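Local coordinates for sefir domain protein (Bacillus cereus F65185, PDB 5Y8E), which is a prokaryotic SEFIR-domain signalling protein that probably acts through homotypic contacts between SEFIR domains, at residues 25-28 with 32-35; 14-19 with 36-41; 3-8 with 49-54. All blocks are in the same frame, centred on the assembly; numbering follows the deposited sequence.

Interaction 1. Residues 25-28 with 32-35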
ATOM      1  N   LYS A  25      14.410  -2.750  -1.655  1.00 11.22           N
ATOM      2  CA  LYS A  25      15.002  -1.428  -1.781  1.00 13.95           C
ATOM      3  C   LYS A  25      14.736  -0.580  -0.533  1.00 13.90           C
ATOM      4  O   LYS A  25      15.581   0.067  -0.014  1.00 12.60           O
ATOM      5  CB  LYS A  25      14.484  -0.746  -3.028  1.00 11.28           C
ATOM      6  CG  LYS A  25      15.141   0.590  -3.316  1.00 12.65           C
ATOM      7  CD  LYS A  25      14.753   1.154  -4.649  1.00 13.30           C
ATOM      8  CE  LYS A  25      15.409   2.460  -4.979  1.00 16.94           C
ATOM      9  NZ  LYS A  25      14.888   3.102  -6.194  1.00 20.23           N
ATOM     10  N   LEU A  26      13.483  -0.638  -0.093  1.00 10.49           N
ATOM     11  CA  LEU A  26      13.079   0.085   1.094  1.00  9.36           C
ATOM     12  C   LEU A  26      13.894  -0.311   2.324  1.00 11.55           C
ATOM     13  O   LEU A  26      14.242   0.523   3.087  1.00 13.18           O
ATOM     14  CB  LEU A  26      11.590  -0.103   1.395  1.00  9.70           C
ATOM     15  CG  LEU A  26      10.600   0.604   0.494  1.00 10.74           C
ATOM     16  CD1 LEU A  26       9.179   0.071   0.654  1.00  8.55           C
ATOM     17  CD2 LEU A  26      10.665   2.058   0.642  1.00 12.74           C
ATOM     18  N   MET A  27      14.154  -1.585   2.466  1.00 11.41           N
ATOM     19  CA  MET A  27      14.913  -2.042   3.617  1.00 12.15           C
ATOM     20  C   MET A  27      16.406  -1.675   3.454  1.00 15.15           C
ATOM     21  O   MET A  27      17.057  -1.314   4.373  1.00 16.77           O
ATOM     22  CB  MET A  27      14.727  -3.536   3.864  1.00 20.00           C
ATOM     23  CG  MET A  27      13.332  -3.883   4.365  1.00 20.00           C
ATOM     24  SD  MET A  27      13.244  -5.474   5.280  1.00 20.00           S
ATOM     25  CE  MET A  27      14.301  -5.090   6.585  1.00 20.00           C
ATOM     26  N   LYS A  28      16.894  -1.770   2.239  1.00 14.42           N
ATOM     27  CA  LYS A  28      18.313  -1.525   1.981  1.00 16.37           C
ATOM     28  C   LYS A  28      18.675  -0.053   2.055  1.00 19.62           C
ATOM     29  O   LYS A  28      19.694   0.298   2.581  1.00 19.30           O
ATOM     30  CB  LYS A  28      18.761  -2.131   0.635  1.00 16.26           C
ATOM     31  CG  LYS A  28      20.137  -1.729   0.218  1.00 26.56           C
ATOM     32  CD  LYS A  28      20.855  -2.741  -0.655  1.00 35.15           C
ATOM     33  CE  LYS A  28      22.141  -2.146  -1.302  1.00 41.29           C
ATOM     34  NZ  LYS A  28      22.516  -2.846  -2.551  1.00 43.01           N
ATOM     35  N   VAL A  32      13.871   1.182   6.732  1.00 15.96           N
ATOM     36  CA  VAL A  32      12.601   0.768   7.321  1.00 17.14           C
ATOM     37  C   VAL A  32      12.497  -0.747   7.382  1.00 19.12           C
ATOM     38  O   VAL A  32      13.251  -1.461   6.716  1.00 20.23           O
ATOM     39  CB  VAL A  32      11.384   1.331   6.557  1.00 20.85           C
ATOM     40  CG1 VAL A  32      11.418   2.857   6.517  1.00 20.01           C
ATOM     41  CG2 VAL A  32      11.306   0.748   5.154  1.00 16.81           C
ATOM     42  N   GLU A  33      11.562  -1.232   8.192  1.00 13.63           N
ATOM     43  CA  GLU A  33      11.239  -2.649   8.237  1.00 13.09           C
ATOM     44  C   GLU A  33      10.029  -2.874   7.355  1.00 13.21           C
ATOM     45  O   GLU A  33       9.038  -2.152   7.473  1.00 15.46           O
ATOM     46  CB  GLU A  33      10.914  -3.070   9.670  1.00 17.44           C
ATOM     47  CG  GLU A  33      12.090  -2.935  10.628  1.00 22.65           C
ATOM     48  CD  GLU A  33      13.186  -3.939  10.344  1.00 34.86           C
ATOM     49  OE1 GLU A  33      12.934  -4.915   9.608  1.00 38.85           O
ATOM     50  OE2 GLU A  33      14.306  -3.756  10.855  1.00 45.37           O
ATOM     51  N   VAL A  34      10.105  -3.858   6.462  1.00 11.14           N
ATOM     52  CA  VAL A  34       8.989  -4.126   5.558  1.00 10.13           C
ATOM     53  C   VAL A  34       8.312  -5.440   5.913  1.00 12.89           C
ATOM     54  O   VAL A  34       8.975  -6.467   6.106  1.00 13.32           O
ATOM     55  CB  VAL A  34       9.414  -4.110   4.063  1.00  9.58           C
ATOM     56  CG1 VAL A  34       8.260  -4.550   3.167  1.00 11.97           C
ATOM     57  CG2 VAL A  34       9.879  -2.722   3.662  1.00  9.58           C
ATOM     58  N   ILE A  35       6.989  -5.378   6.035  1.00  9.69           N
ATOM     59  CA  ILE A  35       6.161  -6.564   6.206  1.00  9.58           C
ATOM     60  C   ILE A  35       5.640  -7.010   4.840  1.00 10.68           C
ATOM     61  O   ILE A  35       4.795  -6.340   4.237  1.00  9.17           O
ATOM     62  CB  ILE A  35       4.964  -6.283   7.149  1.00  9.80           C
ATOM     63  CG1 ILE A  35       5.460  -5.737   8.491  1.00 13.42           C
ATOM     64  CG2 ILE A  35       4.144  -7.552   7.347  1.00 10.09           C
ATOM     65  CD1 ILE A  35       4.348  -5.182   9.406  1.00 15.54           C
TER
HETATM   66  O   HOH W   1      15.948  -1.180   6.588  1.00 42.07           O

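Interaction 2. Residues 14-19 with 36-41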
ATOM      1  N   ASP A  14       5.691 -10.450 -13.169  1.00 20.13           N
ATOM      2  CA  ASP A  14       6.444  -9.201 -13.263  1.00 20.42           C
ATOM      3  C   ASP A  14       6.027  -8.220 -12.180  1.00 15.73           C
ATOM      4  O   ASP A  14       6.861  -7.505 -11.617  1.00 15.49           O
ATOM      5  CB  ASP A  14       6.261  -8.552 -14.637  1.00 23.14           C
ATOM      6  CG  ASP A  14       7.040  -9.256 -15.720  1.00 25.88           C
ATOM      7  OD1 ASP A  14       7.903 -10.100 -15.392  1.00 26.22           O
ATOM      8  OD2 ASP A  14       6.796  -8.950 -16.907  1.00 31.43           O
ATOM      9  N   HIS A  15       4.736  -8.181 -11.880  1.00 16.45           N
ATOM     10  CA  HIS A  15       4.256  -7.264 -10.858  1.00 16.14           C
ATOM     11  C   HIS A  15       4.733  -7.707  -9.477  1.00 15.57           C
ATOM     12  O   HIS A  15       5.169  -6.879  -8.672  1.00 14.21           O
ATOM     13  CB  HIS A  15       2.735  -7.157 -10.887  1.00 12.79           C
ATOM     14  CG  HIS A  15       2.188  -6.191  -9.882  1.00 15.55           C
ATOM     15  ND1 HIS A  15       2.457  -4.838  -9.927  1.00 13.07           N
ATOM     16  CD2 HIS A  15       1.403  -6.385  -8.800  1.00 13.22           C
ATOM     17  CE1 HIS A  15       1.852  -4.241  -8.914  1.00 10.15           C
ATOM     18  NE2 HIS A  15       1.205  -5.155  -8.216  1.00 12.06           N
ATOM     19  N   LYS A  16       4.657  -9.010  -9.207  1.00 12.95           N
ATOM     20  CA  LYS A  16       5.204  -9.563  -7.965  1.00 12.84           C
ATOM     21  C   LYS A  16       6.682  -9.198  -7.802  1.00 14.50           C
ATOM     22  O   LYS A  16       7.123  -8.856  -6.704  1.00 13.09           O
ATOM     23  CB  LYS A  16       5.036 -11.086  -7.918  1.00 16.31           C
ATOM     24  CG  LYS A  16       3.594 -11.556  -7.755  1.00 13.79           C
ATOM     25  CD  LYS A  16       3.480 -13.070  -7.974  1.00 18.52           C
ATOM     26  CE  LYS A  16       4.292 -13.851  -6.951  1.00 21.12           C
ATOM     27  NZ  LYS A  16       4.353 -15.304  -7.292  1.00 19.38           N
ATOM     28  N   GLU A  17       7.438  -9.251  -8.896  1.00 15.99           N
ATOM     29  CA  GLU A  17       8.865  -8.929  -8.853  1.00 11.74           C
ATOM     30  C   GLU A  17       9.099  -7.442  -8.590  1.00 15.15           C
ATOM     31  O   GLU A  17      10.024  -7.076  -7.861  1.00 13.59           O
ATOM     32  CB  GLU A  17       9.589  -9.377 -10.136  1.00 12.89           C
ATOM     33  CG  GLU A  17      11.109  -9.147 -10.074  1.00 23.99           C
ATOM     34  CD  GLU A  17      11.841  -9.535 -11.343  1.00 34.02           C
ATOM     35  OE1 GLU A  17      11.180  -9.793 -12.370  1.00 35.90           O
ATOM     36  OE2 GLU A  17      13.089  -9.577 -11.309  1.00 34.11           O
ATOM     37  N   TRP A  18       8.272  -6.586  -9.183  1.00 12.67           N
ATOM     38  CA  TRP A  18       8.381  -5.150  -8.925  1.00 13.97           C
ATOM     39  C   TRP A  18       8.148  -4.844  -7.445  1.00 11.63           C
ATOM     40  O   TRP A  18       8.874  -4.050  -6.843  1.00 11.29           O
ATOM     41  CB  TRP A  18       7.398  -4.367  -9.806  1.00 12.34           C
ATOM     42  CG  TRP A  18       7.516  -2.864  -9.692  1.00 10.53           C
ATOM     43  CD1 TRP A  18       8.277  -2.034 -10.472  1.00 16.93           C
ATOM     44  CD2 TRP A  18       6.854  -2.023  -8.739  1.00 12.08           C
ATOM     45  NE1 TRP A  18       8.118  -0.732 -10.066  1.00 16.99           N
ATOM     46  CE2 TRP A  18       7.249  -0.696  -9.005  1.00 14.94           C
ATOM     47  CE3 TRP A  18       5.950  -2.265  -7.698  1.00 11.53           C
ATOM     48  CZ2 TRP A  18       6.778   0.388  -8.255  1.00 14.70           C
ATOM     49  CZ3 TRP A  18       5.489  -1.192  -6.950  1.00 13.70           C
ATOM     50  CH2 TRP A  18       5.903   0.118  -7.233  1.00 15.15           C
ATOM     51  N   VAL A  19       7.138  -5.477  -6.856  1.00  9.99           N
ATOM     52  CA  VAL A  19       6.848  -5.261  -5.445  1.00 10.39           C
ATOM     53  C   VAL A  19       7.983  -5.807  -4.568  1.00  9.26           C
ATOM     54  O   VAL A  19       8.401  -5.156  -3.608  1.00  9.79           O
ATOM     55  CB  VAL A  19       5.489  -5.876  -5.052  1.00  9.62           C
ATOM     56  CG1 VAL A  19       5.277  -5.813  -3.537  1.00 10.05           C
ATOM     57  CG2 VAL A  19       4.347  -5.143  -5.769  1.00 12.53           C
ATOM     58  N   LEU A  36       6.142  -8.145   4.362  1.00 11.36           N
ATOM     59  CA  LEU A  36       5.809  -8.646   3.026  1.00 10.28           C
ATOM     60  C   LEU A  36       5.346 -10.096   3.103  1.00 12.17           C
ATOM     61  O   LEU A  36       6.009 -10.931   3.729  1.00 13.87           O
ATOM     62  CB  LEU A  36       7.032  -8.538   2.098  1.00 10.09           C
ATOM     63  CG  LEU A  36       6.807  -8.914   0.629  1.00 13.97           C
ATOM     64  CD1 LEU A  36       5.814  -7.953  -0.036  1.00 13.32           C
ATOM     65  CD2 LEU A  36       8.136  -8.939  -0.123  1.00 12.88           C
ATOM     66  N   ASP A  37       4.220 -10.398   2.457  1.00 11.09           N
ATOM     67  CA  ASP A  37       3.635 -11.741   2.509  1.00 13.69           C
ATOM     68  C   ASP A  37       4.613 -12.870   2.163  1.00 14.29           C
ATOM     69  O   ASP A  37       4.653 -13.902   2.835  1.00 17.36           O
ATOM     70  CB  ASP A  37       2.369 -11.822   1.635  1.00 13.07           C
ATOM     71  CG  ASP A  37       2.614 -11.433   0.174  1.00 15.61           C
ATOM     72  OD1 ASP A  37       3.739 -11.022  -0.197  1.00 14.27           O
ATOM     73  OD2 ASP A  37       1.650 -11.526  -0.618  1.00 15.17           O
ATOM     74  N   ARG A  38       5.427 -12.667   1.139  1.00 14.63           N
ATOM     75  CA  ARG A  38       6.299 -13.746   0.688  1.00 17.38           C
ATOM     76  C   ARG A  38       7.443 -14.059   1.642  1.00 15.54           C
ATOM     77  O   ARG A  38       7.894 -15.205   1.724  1.00 18.30           O
ATOM     78  CB  ARG A  38       6.781 -13.474  -0.724  1.00 18.61           C
ATOM     79  CG  ARG A  38       5.613 -13.375  -1.682  1.00 23.36           C
ATOM     80  CD  ARG A  38       6.056 -12.919  -3.036  1.00 15.01           C
ATOM     81  NE  ARG A  38       6.923 -13.899  -3.674  1.00 16.56           N
ATOM     82  CZ  ARG A  38       7.632 -13.638  -4.764  1.00 17.96           C
ATOM     83  NH1 ARG A  38       7.573 -12.429  -5.299  1.00 12.94           N
ATOM     84  NH2 ARG A  38       8.404 -14.572  -5.307  1.00 19.18           N
ATOM     85  N   TRP A  39       7.870 -13.055   2.401  1.00 11.07           N
ATOM     86  CA  TRP A  39       8.910 -13.251   3.405  1.00 12.41           C
ATOM     87  C   TRP A  39       8.356 -13.993   4.615  1.00 12.30           C
ATOM     88  O   TRP A  39       9.112 -14.562   5.404  1.00 16.14           O
ATOM     89  CB  TRP A  39       9.515 -11.911   3.832  1.00 10.74           C
ATOM     90  CG  TRP A  39      10.395 -11.296   2.771  1.00 12.98           C
ATOM     91  CD1 TRP A  39      10.966 -11.938   1.701  1.00 16.38           C
ATOM     92  CD2 TRP A  39      10.795  -9.922   2.674  1.00 10.56           C
ATOM     93  NE1 TRP A  39      11.702 -11.043   0.954  1.00 14.64           N
ATOM     94  CE2 TRP A  39      11.611  -9.801   1.529  1.00 17.72           C
ATOM     95  CE3 TRP A  39      10.551  -8.786   3.450  1.00 10.46           C
ATOM     96  CZ2 TRP A  39      12.176  -8.579   1.140  1.00 14.16           C
ATOM     97  CZ3 TRP A  39      11.111  -7.580   3.064  1.00 11.71           C
ATOM     98  CH2 TRP A  39      11.913  -7.484   1.920  1.00 14.76           C
ATOM     99  N   HIS A  40       7.032 -13.988   4.740  1.00 13.77           N
ATOM    100  CA  HIS A  40       6.338 -14.689   5.814  1.00 15.25           C
ATOM    101  C   HIS A  40       5.724 -16.002   5.343  1.00 18.01           C
ATOM    102  O   HIS A  40       5.138 -16.736   6.141  1.00 17.00           O
ATOM    103  CB  HIS A  40       5.253 -13.793   6.418  1.00 14.53           C
ATOM    104  CG  HIS A  40       5.795 -12.680   7.260  1.00 17.05           C
ATOM    105  ND1 HIS A  40       5.889 -12.761   8.633  1.00 24.68           N
ATOM    106  CD2 HIS A  40       6.280 -11.462   6.921  1.00 14.19           C
ATOM    107  CE1 HIS A  40       6.410 -11.639   9.103  1.00 26.52           C
ATOM    108  NE2 HIS A  40       6.653 -10.835   8.086  1.00 16.52           N
ATOM    109  N   GLY A  41       5.859 -16.297   4.052  1.00 13.18           N
ATOM    110  CA  GLY A  41       5.339 -17.539   3.497  1.00 15.75           C
ATOM    111  C   GLY A  41       3.846 -17.721   3.701  1.00 17.16           C
ATOM    112  O   GLY A  41       3.370 -18.829   3.990  1.00 15.00           O
TER
HETATM  113  O   HOH W   2       6.253  -9.919  -4.361  1.00 17.46           O

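Interaction 3. Residues 3-8 with 49-54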
ATOM      1  N   HIS A   3       7.719   0.647  10.519  1.00 13.93           N
ATOM      2  CA  HIS A   3       7.354  -0.659   9.998  1.00 13.28           C
ATOM      3  C   HIS A   3       6.320  -0.468   8.900  1.00 12.76           C
ATOM      4  O   HIS A   3       5.247   0.094   9.136  1.00 14.99           O
ATOM      5  CB  HIS A   3       6.815  -1.566  11.106  1.00 14.73           C
ATOM      6  CG  HIS A   3       7.811  -1.841  12.191  1.00 21.83           C
ATOM      7  ND1 HIS A   3       7.469  -2.443  13.383  1.00 31.22           N
ATOM      8  CD2 HIS A   3       9.138  -1.586  12.265  1.00 26.60           C
ATOM      9  CE1 HIS A   3       8.545  -2.545  14.145  1.00 31.96           C
ATOM     10  NE2 HIS A   3       9.570  -2.031  13.491  1.00 26.59           N
ATOM     11  N   VAL A   4       6.649  -0.951   7.710  1.00  9.16           N
ATOM     12  CA  VAL A   4       5.845  -0.691   6.521  1.00  8.38           C
ATOM     13  C   VAL A   4       5.254  -1.978   5.929  1.00 10.23           C
ATOM     14  O   VAL A   4       6.000  -2.877   5.527  1.00 12.89           O
ATOM     15  CB  VAL A   4       6.711   0.018   5.453  1.00 12.28           C
ATOM     16  CG1 VAL A   4       5.914   0.254   4.184  1.00 11.45           C
ATOM     17  CG2 VAL A   4       7.271   1.332   6.002  1.00 14.11           C
ATOM     18  N   PHE A   5       3.923  -2.074   5.874  1.00  9.95           N
ATOM     19  CA  PHE A   5       3.248  -3.213   5.236  1.00  8.32           C
ATOM     20  C   PHE A   5       2.938  -2.869   3.781  1.00 12.22           C
ATOM     21  O   PHE A   5       2.529  -1.745   3.482  1.00 11.79           O
ATOM     22  CB  PHE A   5       1.953  -3.559   5.998  1.00  8.86           C
ATOM     23  CG  PHE A   5       1.073  -4.569   5.296  1.00 10.72           C
ATOM     24  CD1 PHE A   5       1.563  -5.825   4.946  1.00 11.44           C
ATOM     25  CD2 PHE A   5      -0.249  -4.261   4.997  1.00 11.28           C
ATOM     26  CE1 PHE A   5       0.755  -6.751   4.300  1.00 13.29           C
ATOM     27  CE2 PHE A   5      -1.069  -5.179   4.351  1.00 12.14           C
ATOM     28  CZ  PHE A   5      -0.562  -6.432   4.001  1.00 13.32           C
ATOM     29  N   ILE A   6       3.150  -3.821   2.876  1.00  8.83           N
ATOM     30  CA  ILE A   6       2.820  -3.608   1.474  1.00 10.97           C
ATOM     31  C   ILE A   6       1.612  -4.451   1.094  1.00 12.95           C
ATOM     32  O   ILE A   6       1.668  -5.686   1.098  1.00 11.56           O
ATOM     33  CB  ILE A   6       4.015  -3.914   0.543  1.00  9.62           C
ATOM     34  CG1 ILE A   6       5.220  -3.054   0.931  1.00 10.22           C
ATOM     35  CG2 ILE A   6       3.623  -3.711  -0.927  1.00 10.66           C
ATOM     36  CD1 ILE A   6       6.469  -3.274   0.046  1.00 11.54           C
ATOM     37  N   SER A   7       0.510  -3.767   0.800  1.00 10.01           N
ATOM     38  CA  SER A   7      -0.706  -4.417   0.340  1.00 11.81           C
ATOM     39  C   SER A   7      -0.710  -4.382  -1.181  1.00 12.45           C
ATOM     40  O   SER A   7      -0.606  -3.310  -1.788  1.00 11.71           O
ATOM     41  CB  SER A   7      -1.932  -3.689   0.900  1.00 12.55           C
ATOM     42  OG  SER A   7      -3.147  -4.270   0.448  1.00 13.96           O
ATOM     43  N   TYR A   8      -0.813  -5.553  -1.804  1.00  9.60           N
ATOM     44  CA  TYR A   8      -0.775  -5.624  -3.262  1.00  9.42           C
ATOM     45  C   TYR A   8      -1.482  -6.864  -3.769  1.00 10.92           C
ATOM     46  O   TYR A   8      -1.782  -7.778  -3.001  1.00 13.41           O
ATOM     47  CB  TYR A   8       0.675  -5.574  -3.787  1.00  9.99           C
ATOM     48  CG  TYR A   8       1.511  -6.815  -3.516  1.00  9.06           C
ATOM     49  CD1 TYR A   8       1.924  -7.127  -2.227  1.00 11.53           C
ATOM     50  CD2 TYR A   8       1.925  -7.643  -4.556  1.00 11.22           C
ATOM     51  CE1 TYR A   8       2.694  -8.240  -1.970  1.00 13.21           C
ATOM     52  CE2 TYR A   8       2.711  -8.766  -4.310  1.00 10.06           C
ATOM     53  CZ  TYR A   8       3.085  -9.051  -3.009  1.00 12.81           C
ATOM     54  OH  TYR A   8       3.853 -10.156  -2.726  1.00 13.89           O
ATOM     55  N   GLU A  49      -6.415 -12.607   6.771  1.00 18.24           N
ATOM     56  CA  GLU A  49      -5.971 -12.472   8.146  1.00 18.43           C
ATOM     57  C   GLU A  49      -4.598 -11.774   8.193  1.00 13.46           C
ATOM     58  O   GLU A  49      -4.364 -10.955   9.009  1.00 14.62           O
ATOM     59  CB  GLU A  49      -5.915 -13.806   8.862  1.00 20.41           C
ATOM     60  CG  GLU A  49      -5.478 -13.721  10.245  1.00 27.25           C
ATOM     61  CD  GLU A  49      -5.499 -15.081  10.988  1.00 35.92           C
ATOM     62  OE1 GLU A  49      -6.098 -15.999  10.472  1.00 34.13           O
ATOM     63  OE2 GLU A  49      -4.893 -15.196  12.054  1.00 38.63           O
ATOM     64  N   PHE A  50      -3.727 -12.128   7.269  1.00 13.37           N
ATOM     65  CA  PHE A  50      -2.395 -11.492   7.250  1.00 12.21           C
ATOM     66  C   PHE A  50      -2.514  -9.997   6.950  1.00 13.19           C
ATOM     67  O   PHE A  50      -1.897  -9.182   7.557  1.00 12.43           O
ATOM     68  CB  PHE A  50      -1.502 -12.172   6.256  1.00 16.03           C
ATOM     69  CG  PHE A  50      -0.132 -11.621   6.210  1.00 14.00           C
ATOM     70  CD1 PHE A  50       0.773 -11.896   7.188  1.00 17.06           C
ATOM     71  CD2 PHE A  50       0.271 -10.839   5.143  1.00 15.21           C
ATOM     72  CE1 PHE A  50       2.048 -11.374   7.102  1.00 15.87           C
ATOM     73  CE2 PHE A  50       1.536 -10.348   5.070  1.00 13.52           C
ATOM     74  CZ  PHE A  50       2.402 -10.576   6.027  1.00 12.97           C
ATOM     75  N   MET A  51      -3.388  -9.689   6.011  1.00 12.11           N
ATOM     76  CA  MET A  51      -3.640  -8.315   5.650  1.00 12.66           C
ATOM     77  C   MET A  51      -4.171  -7.512   6.853  1.00 13.11           C
ATOM     78  O   MET A  51      -3.651  -6.511   7.218  1.00 13.04           O
ATOM     79  CB  MET A  51      -4.614  -8.231   4.477  1.00 20.00           C
ATOM     80  CG  MET A  51      -5.062  -6.819   4.061  1.00 20.00           C
ATOM     81  SD  MET A  51      -6.331  -6.698   2.740  1.00 20.00           S
ATOM     82  CE  MET A  51      -7.541  -7.967   3.233  1.00 20.00           C
ATOM     83  N   GLU A  52      -5.248  -7.999   7.431  1.00 13.77           N
ATOM     84  CA  GLU A  52      -5.836  -7.316   8.584  1.00 14.59           C
ATOM     85  C   GLU A  52      -4.828  -7.091   9.723  1.00 13.90           C
ATOM     86  O   GLU A  52      -4.701  -6.030  10.240  1.00 14.23           O
ATOM     87  CB  GLU A  52      -7.091  -8.044   9.085  1.00 17.88           C
ATOM     88  CG  GLU A  52      -8.029  -7.179   9.773  1.00 29.23           C
ATOM     89  CD  GLU A  52      -9.463  -7.754   9.818  1.00 35.97           C
ATOM     90  OE1 GLU A  52      -9.588  -8.943   9.929  1.00 33.81           O
ATOM     91  OE2 GLU A  52     -10.424  -6.995   9.716  1.00 42.57           O
ATOM     92  N   ASN A  53      -4.127  -8.134  10.084  1.00 13.81           N
ATOM     93  CA  ASN A  53      -3.135  -8.031  11.140  1.00 16.94           C
ATOM     94  C   ASN A  53      -1.970  -7.083  10.793  1.00 13.07           C
ATOM     95  O   ASN A  53      -1.507  -6.366  11.603  1.00 13.24           O
ATOM     96  CB  ASN A  53      -2.537  -9.346  11.499  1.00 18.00           C
ATOM     97  CG  ASN A  53      -1.619  -9.228  12.671  1.00 32.56           C
ATOM     98  OD1 ASN A  53      -2.101  -9.043  13.782  1.00 40.94           O
ATOM     99  ND2 ASN A  53      -0.310  -9.265  12.467  1.00 29.61           N
ATOM    100  N   SER A  54      -1.477  -7.190   9.576  1.00 11.56           N
ATOM    101  CA  SER A  54      -0.327  -6.387   9.187  1.00 11.64           C
ATOM    102  C   SER A  54      -0.655  -4.896   9.136  1.00 13.29           C
ATOM    103  O   SER A  54       0.181  -4.059   9.464  1.00 11.64           O
ATOM    104  CB  SER A  54       0.249  -6.877   7.862  1.00 11.03           C
ATOM    105  OG  SER A  54       0.691  -8.214   8.004  1.00 13.58           O
TER

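Interaction 1. Residues 25-28 with 32-35
Met27 and Leu26, in the last turns of helix 13-29, press on Val32 and Val34 where the chain turns back into strand 33-35. CG2 of Val34 is the shared target: Met27 CG lies 3.7 Å from it and Leu26 CB 3.9 Å from it, the leucine side chain crossing the valine at about a right angle. Val34 CG2 reaches the helix because it stands anti to its own carbonyl carbon while CG1 takes the place anti to the backbone N (chi1 173°). CG2 of Val32 packs beside it, 3.6 Å from Leu26 O and close to Leu26 CB. Met27 slants over the strand backbone, its CG 3.4 Å from Val32 O. A bend at the thioether (chi3 62°) carries the methyl to the Glu33 carboxylate, with CE 3.3 Å from OE1 of Glu33, whose chain folds back at chi2 although its CB points away from the helix. A weak CA-H...O contact from Met27 CA to Val32 O and water 1 link the backbones; the water donates to Val32 O (2.7 Å) and, over a short distance, to Met27 O. Val34 N is buried here without a polar partner. Farther out, Tyr135 and Ile142 of helix 131-143 cover Leu26, and Ile142 and Trp143 cover Val32. On the sheet side, backbone pairing with strand 3-7 holds the strand in place. The contact is the tight helix-to-strand return of a beta-alpha-beta unit, strand 3-7, helix 13-29, strand 33-35, in the SEFIR domain.

Interaction 2. Residues 14-19 with 36-41
Lys16 meets the Arg38 guanidinium with its aliphatic chain, laying CE over one face of the group, offset toward the rim and 4.0 Å from CZ of Arg38. The lysine chain, bent at chi3 (62°), crosses the arginine at about a right angle. Lys16 CB also comes within 3.9 Å of Arg38 NH1. The two charges stay apart, Lys16 NZ lying 4.6 Å from Arg38 NH2; the ammonium forms a salt bridge with Glu13 and a cation-pi contact with Trp10, which probably eases the proximity of like charges. The main chain of Lys16 takes part as well: water 2 donates to Lys16 O (2.7 Å) and accepts from Arg38 NH1 (3.0 Å), lying with that carbonyl oxygen in the guanidinium plane at its edge. This relay ties the arginine to the helix backbone through a water.

One turn further on, Val19 supplies the apolar part of the contact. Its CG1, anti to the backbone N (chi1 172°), points to CD1 of Leu36 at 4.1 Å, and the two side chains meet obliquely. Leu36 sends its other methyl, CD2, over the centre of the Trp39 ring. Next to it, Asp37 OD2 accepts a hydrogen bond from Trp10 NE1, which is consistent with a fixed start to the turn that carries Arg38. Here the loop leaving strand 33-35 folds back along helix 13-29, the preceding helix of the beta-alpha-beta unit, with a buried Val-Leu contact beside a partly exposed, water-bridged Lys-Arg pair, in the SEFIR domain.

Interaction 3. Residues 3-8 with 49-54
Phe5 lays its ring against helix 47-57, and Ser54 sits over one face of it. CB of Ser54 is 3.5 Å from the Phe5 ring centroid, a close CH-pi contact whose shortest approach is 3.4 Å, to CD1 of Phe5. On the opposite face the backbone N of Ser7 lies above the rim. Phe50 meets the same ring obliquely: the planes stand at 77° and CE2 of Phe50 is 3.8 Å from CE1 of Phe5. Met51 adds its backbone, CA lying 4.0 Å from CZ of Phe5. Phe5 reaches in because CG is anti to the backbone N (chi1 171°).

Ser54 is fixed by a bond within the helix, its OG donating to Phe50 O at 2.8 Å. That oxygen also accepts from Ser54 N, the two donors arriving from opposite faces of the carbonyl plane. The same hydroxyl oxygen lies over the centre of the Phe50 ring, 3.4 Å above its plane, and Ser54 thus packs on both rings, CB on Phe5 and OG on Phe50. Strand and helix run roughly antiparallel (147°), and the axes of strand 3-7 and helical segment 49-54 approach to 9.4 Å, as where a helix packs on the parallel core sheet of the TIR-like alpha/beta fold.

In the fold
Interactions 1 and 2 use the C-terminal and the N-terminal parts of helix 13-29 on one face of the sheet, while interaction 3 packs helix 47-57 on the other. The centres of interactions 1 and 2 are about 12 Å apart and joined by Trp39, whose CZ3 lies 3.7 Å from Met27 SD. Strand pairing links interactions 1 and 3: Glu33 O and Val4 N are 2.7 Å apart, as are Ile35 N and Val4 O, both backbone hydrogen bonds. Interactions 2 and 3 meet at Tyr8, whose OH is hydrogen-bonded to Asp37 OD1 at 2.7 Å. Together they place two helices about neighbouring parallel strands 3-7 and 33-35.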